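Local coordinates for 402AA LONG hypothetical molybdopterin biosynthesis MOEA protein (Pyrococcus horikoshii, PDB 1UZ5), which probably inserts molybdate into adenylyl-molybdopterin, releasing AMP and giving Mo-molybdopterin in a magnesium-dependent step of molybdenum cofactor biosynthesis, at residues A[66-79]-A[123-135]. Numbering follows the deposited sequence.
Sequences TFMASEASPVRLKV and VNGEILIYKPAYP
Val75 and Leu77 pair in antiparallel fashion with Ile129 and Ile127, joining the first part of strand 75-83 to strand 126-129 in a mixed β-sheet of the MoeA N-terminal region, far from the centre of this elongated chain. Both are hydrogen-bonded pairs: Val75 N donates to Ile129 O at 2.7 Å, and Ile127 N reaches Leu77 O at 2.8 Å, with a reciprocal bond in each pair. Beyond them Val79 N donates to Gly125 O, in the type I' turn that links strands 120-123 and 126-129 as a β-hairpin; a water also donates to that oxygen, so two donors grip it.

Apolar contacts fill the face carrying Leu77, Ile127 and Ile129. With CG1 anti to its carbonyl carbon (chi1 -57°), Ile129 sends CD1 against Leu77 CD1, a tight 3.3 Å, and toward Thr66 CG2. Strand 58-61 adds Val61 and Tyr59 here.

On the reverse face, Arg76 bends at chi2 and chi3 across the Glu126 carboxylate, the two planes 77° apart, laying CD against OE1 at 2.9 Å while NH1 reaches OE2. The salt bridge is long, its NH1 to OE2 hydrogen bond weak at 3.4 Å, while the aliphatic part of Arg76 lies against Leu128 CD2. With an alanine at Glu126 the carboxylate is gone, and the Arg76 guanidinium, left without this acidic mate, is likely to turn more freely into solvent.

Beyond the paired strands, the Pro74 ring lies alongside Tyr130, CB being 3.2 Å from ring atom CD1. Pro132 packs against the 66-69 turn, its CG touching Thr66 O and Ala69 O. Ala133 O meets the Phe67 ring at its edge, in plane. Thr66 OG1, also hydrogen-bonded to Ala63 O, accepts from Ala133 N at 2.8 Å in a nearly straight bond (176°).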
# COMPACT_ATOMS: atom_id res chain seq x y z
N THR A 66 36.47 32.17 18.88
CA THR A 66 35.81 33.43 18.53
C THR A 66 35.06 34.09 19.70
O THR A 66 34.41 35.11 19.50
CB THR A 66 34.78 33.22 17.42
OG1 THR A 66 33.62 32.58 17.96
CG2 THR A 66 35.36 32.35 16.29
N PHE A 67 35.15 33.51 20.89
CA PHE A 67 34.42 34.03 22.03
C PHE A 67 34.68 35.48 22.44
O PHE A 67 33.78 36.16 22.92
CB PHE A 67 34.61 33.10 23.24
CG PHE A 67 33.86 31.80 23.13
CD1 PHE A 67 32.99 31.57 22.05
CD2 PHE A 67 34.00 30.81 24.09
CE1 PHE A 67 32.30 30.36 21.94
CE2 PHE A 67 33.31 29.60 23.99
CZ PHE A 67 32.46 29.38 22.91
N MET A 68 35.91 35.96 22.24
CA MET A 68 36.25 37.34 22.60
C MET A 68 36.03 38.32 21.44
O MET A 68 36.38 39.49 21.55
CB MET A 68 37.70 37.42 23.07
CG MET A 68 38.01 36.55 24.28
SD MET A 68 36.92 36.91 25.68
CE MET A 68 37.82 38.25 26.48
N ALA A 69 35.46 37.84 20.35
CA ALA A 69 35.22 38.69 19.19
C ALA A 69 34.20 39.79 19.44
O ALA A 69 33.14 39.55 20.02
CB ALA A 69 34.78 37.84 18.00
N SER A 70 34.53 40.99 19.00
CA SER A 70 33.65 42.15 19.14
C SER A 70 33.92 43.07 17.96
O SER A 70 34.98 42.99 17.34
CB SER A 70 33.93 42.89 20.45
OG SER A 70 35.23 43.44 20.48
N GLU A 71 32.97 43.94 17.65
CA GLU A 71 33.13 44.86 16.54
C GLU A 71 34.32 45.78 16.75
O GLU A 71 34.92 46.26 15.79
CB GLU A 71 31.85 45.68 16.35
CG GLU A 71 30.65 44.85 15.94
CD GLU A 71 29.41 45.69 15.69
OE1 GLU A 71 28.96 46.37 16.63
OE2 GLU A 71 28.89 45.66 14.55
N ALA A 72 34.67 46.01 18.01
CA ALA A 72 35.79 46.87 18.35
C ALA A 72 37.11 46.12 18.25
O ALA A 72 38.11 46.65 17.77
CB ALA A 72 35.62 47.43 19.76
N SER A 73 37.11 44.87 18.71
CA SER A 73 38.30 44.03 18.66
C SER A 73 37.96 42.68 18.03
O SER A 73 37.61 41.72 18.71
CB SER A 73 38.85 43.82 20.07
OG SER A 73 37.88 43.24 20.92
N PRO A 74 38.04 42.60 16.69
CA PRO A 74 37.73 41.36 15.98
C PRO A 74 38.82 40.31 16.18
O PRO A 74 39.98 40.65 16.42
CB PRO A 74 37.64 41.80 14.53
CG PRO A 74 38.67 42.90 14.47
CD PRO A 74 38.38 43.67 15.74
N VAL A 75 38.43 39.04 16.10
CA VAL A 75 39.39 37.95 16.24
C VAL A 75 39.95 37.65 14.85
O VAL A 75 39.22 37.67 13.86
CB VAL A 75 38.72 36.67 16.79
CG1 VAL A 75 39.68 35.48 16.68
CG2 VAL A 75 38.31 36.87 18.23
N ARG A 76 41.24 37.35 14.79
CA ARG A 76 41.87 37.05 13.52
C ARG A 76 42.22 35.57 13.47
O ARG A 76 42.92 35.06 14.35
CB ARG A 76 43.14 37.89 13.35
CG ARG A 76 43.68 37.88 11.93
CD ARG A 76 45.20 37.90 11.91
NE ARG A 76 45.77 39.11 12.50
CZ ARG A 76 47.07 39.31 12.66
NH1 ARG A 76 47.94 38.38 12.28
NH2 ARG A 76 47.52 40.44 13.20
N LEU A 77 41.73 34.88 12.45
CA LEU A 77 42.01 33.46 12.28
C LEU A 77 42.74 33.23 10.96
O LEU A 77 42.47 33.90 9.97
CB LEU A 77 40.71 32.64 12.30
CG LEU A 77 39.81 32.76 13.54
CD1 LEU A 77 38.61 31.86 13.37
CD2 LEU A 77 40.59 32.38 14.80
N LYS A 78 43.67 32.28 10.95
CA LYS A 78 44.42 31.96 9.75
C LYS A 78 43.71 30.85 8.97
O LYS A 78 43.38 29.80 9.54
CB LYS A 78 45.83 31.51 10.14
CG LYS A 78 46.79 31.36 8.97
CD LYS A 78 48.17 30.95 9.47
CE LYS A 78 49.14 30.75 8.31
NZ LYS A 78 50.49 30.29 8.78
N VAL A 79 43.47 31.07 7.68
CA VAL A 79 42.80 30.08 6.83
C VAL A 79 43.87 29.11 6.35
O VAL A 79 44.70 29.45 5.52
CB VAL A 79 42.12 30.76 5.63
CG1 VAL A 79 41.40 29.72 4.76
CG2 VAL A 79 41.14 31.79 6.14
N VAL A 123 41.64 38.97 4.81
CA VAL A 123 42.88 39.75 4.77
C VAL A 123 44.12 38.85 4.83
O VAL A 123 44.25 38.02 5.72
CB VAL A 123 42.96 40.76 5.94
CG1 VAL A 123 41.73 41.64 5.96
CG2 VAL A 123 43.10 40.03 7.27
N ASN A 124 45.02 39.02 3.86
CA ASN A 124 46.26 38.25 3.80
C ASN A 124 46.15 36.77 4.20
O ASN A 124 46.88 36.31 5.08
CB ASN A 124 47.34 38.91 4.67
CG ASN A 124 47.68 40.32 4.21
OD1 ASN A 124 46.87 41.23 4.30
ND2 ASN A 124 48.91 40.49 3.72
N GLY A 125 45.25 36.04 3.54
CA GLY A 125 45.09 34.63 3.87
C GLY A 125 44.60 34.40 5.29
O GLY A 125 44.88 33.36 5.90
N GLU A 126 43.87 35.37 5.81
CA GLU A 126 43.33 35.30 7.16
C GLU A 126 41.96 35.93 7.15
O GLU A 126 41.58 36.56 6.17
CB GLU A 126 44.22 36.05 8.15
CG GLU A 126 45.64 35.53 8.21
CD GLU A 126 46.32 35.87 9.51
OE1 GLU A 126 45.83 35.41 10.56
OE2 GLU A 126 47.34 36.59 9.48
N ILE A 127 41.20 35.75 8.22
CA ILE A 127 39.87 36.34 8.27
C ILE A 127 39.64 37.02 9.61
O ILE A 127 40.20 36.63 10.63
CB ILE A 127 38.77 35.27 8.04
CG1 ILE A 127 38.84 34.19 9.11
CG2 ILE A 127 38.93 34.65 6.66
CD1 ILE A 127 37.69 33.17 9.03
N LEU A 128 38.81 38.06 9.60
CA LEU A 128 38.48 38.80 10.81
C LEU A 128 37.04 38.51 11.20
O LEU A 128 36.13 38.60 10.37
CB LEU A 128 38.66 40.31 10.59
CG LEU A 128 40.08 40.81 10.34
CD1 LEU A 128 40.05 42.31 10.07
CD2 LEU A 128 40.97 40.51 11.54
N ILE A 129 36.84 38.15 12.46
CA ILE A 129 35.53 37.83 13.00
C ILE A 129 35.17 38.87 14.05
O ILE A 129 35.94 39.12 14.98
CB ILE A 129 35.55 36.42 13.62
CG1 ILE A 129 35.99 35.41 12.55
CG2 ILE A 129 34.18 36.06 14.18
CD1 ILE A 129 36.16 34.00 13.06
N TYR A 130 33.99 39.47 13.90
CA TYR A 130 33.52 40.53 14.79
C TYR A 130 32.43 40.10 15.77
O TYR A 130 32.05 40.87 16.66
CB TYR A 130 33.00 41.70 13.94
CG TYR A 130 34.01 42.24 12.95
CD1 TYR A 130 34.96 43.18 13.34
CD2 TYR A 130 34.03 41.79 11.63
CE1 TYR A 130 35.92 43.66 12.44
CE2 TYR A 130 34.98 42.26 10.72
CZ TYR A 130 35.92 43.20 11.14
OH TYR A 130 36.86 43.66 10.25
N LYS A 131 31.93 38.89 15.59
CA LYS A 131 30.87 38.37 16.45
C LYS A 131 31.18 36.93 16.84
O LYS A 131 31.57 36.12 16.00
CB LYS A 131 29.54 38.44 15.70
CG LYS A 131 28.32 38.04 16.50
CD LYS A 131 27.07 38.16 15.64
CE LYS A 131 25.81 37.80 16.42
NZ LYS A 131 24.60 37.90 15.57
N PRO A 132 31.02 36.58 18.12
CA PRO A 132 31.31 35.21 18.52
C PRO A 132 30.35 34.21 17.87
O PRO A 132 29.17 34.50 17.69
CB PRO A 132 31.15 35.24 20.04
CG PRO A 132 31.48 36.67 20.38
CD PRO A 132 30.75 37.43 19.30
N ALA A 133 30.88 33.06 17.50
CA ALA A 133 30.05 32.01 16.92
C ALA A 133 29.74 31.08 18.08
O ALA A 133 30.28 31.23 19.17
CB ALA A 133 30.82 31.26 15.84
N TYR A 134 28.85 30.13 17.85
CA TYR A 134 28.51 29.16 18.88
C TYR A 134 28.49 27.79 18.22
O TYR A 134 28.19 27.67 17.03
CB TYR A 134 27.14 29.45 19.50
CG TYR A 134 26.03 29.61 18.49
CD1 TYR A 134 25.73 30.86 17.95
CD2 TYR A 134 25.28 28.52 18.07
CE1 TYR A 134 24.71 31.01 17.01
CE2 TYR A 134 24.27 28.65 17.14
CZ TYR A 134 23.98 29.90 16.61
OH TYR A 134 22.97 30.04 15.70
N PRO A 135 28.83 26.73 18.97
CA PRO A 135 28.82 25.39 18.38
C PRO A 135 27.50 25.12 17.68
O PRO A 135 26.44 25.35 18.25
CB PRO A 135 29.02 24.48 19.59
CG PRO A 135 29.88 25.33 20.50
CD PRO A 135 29.22 26.69 20.39
O HOH W 1 47.04 31.84 5.66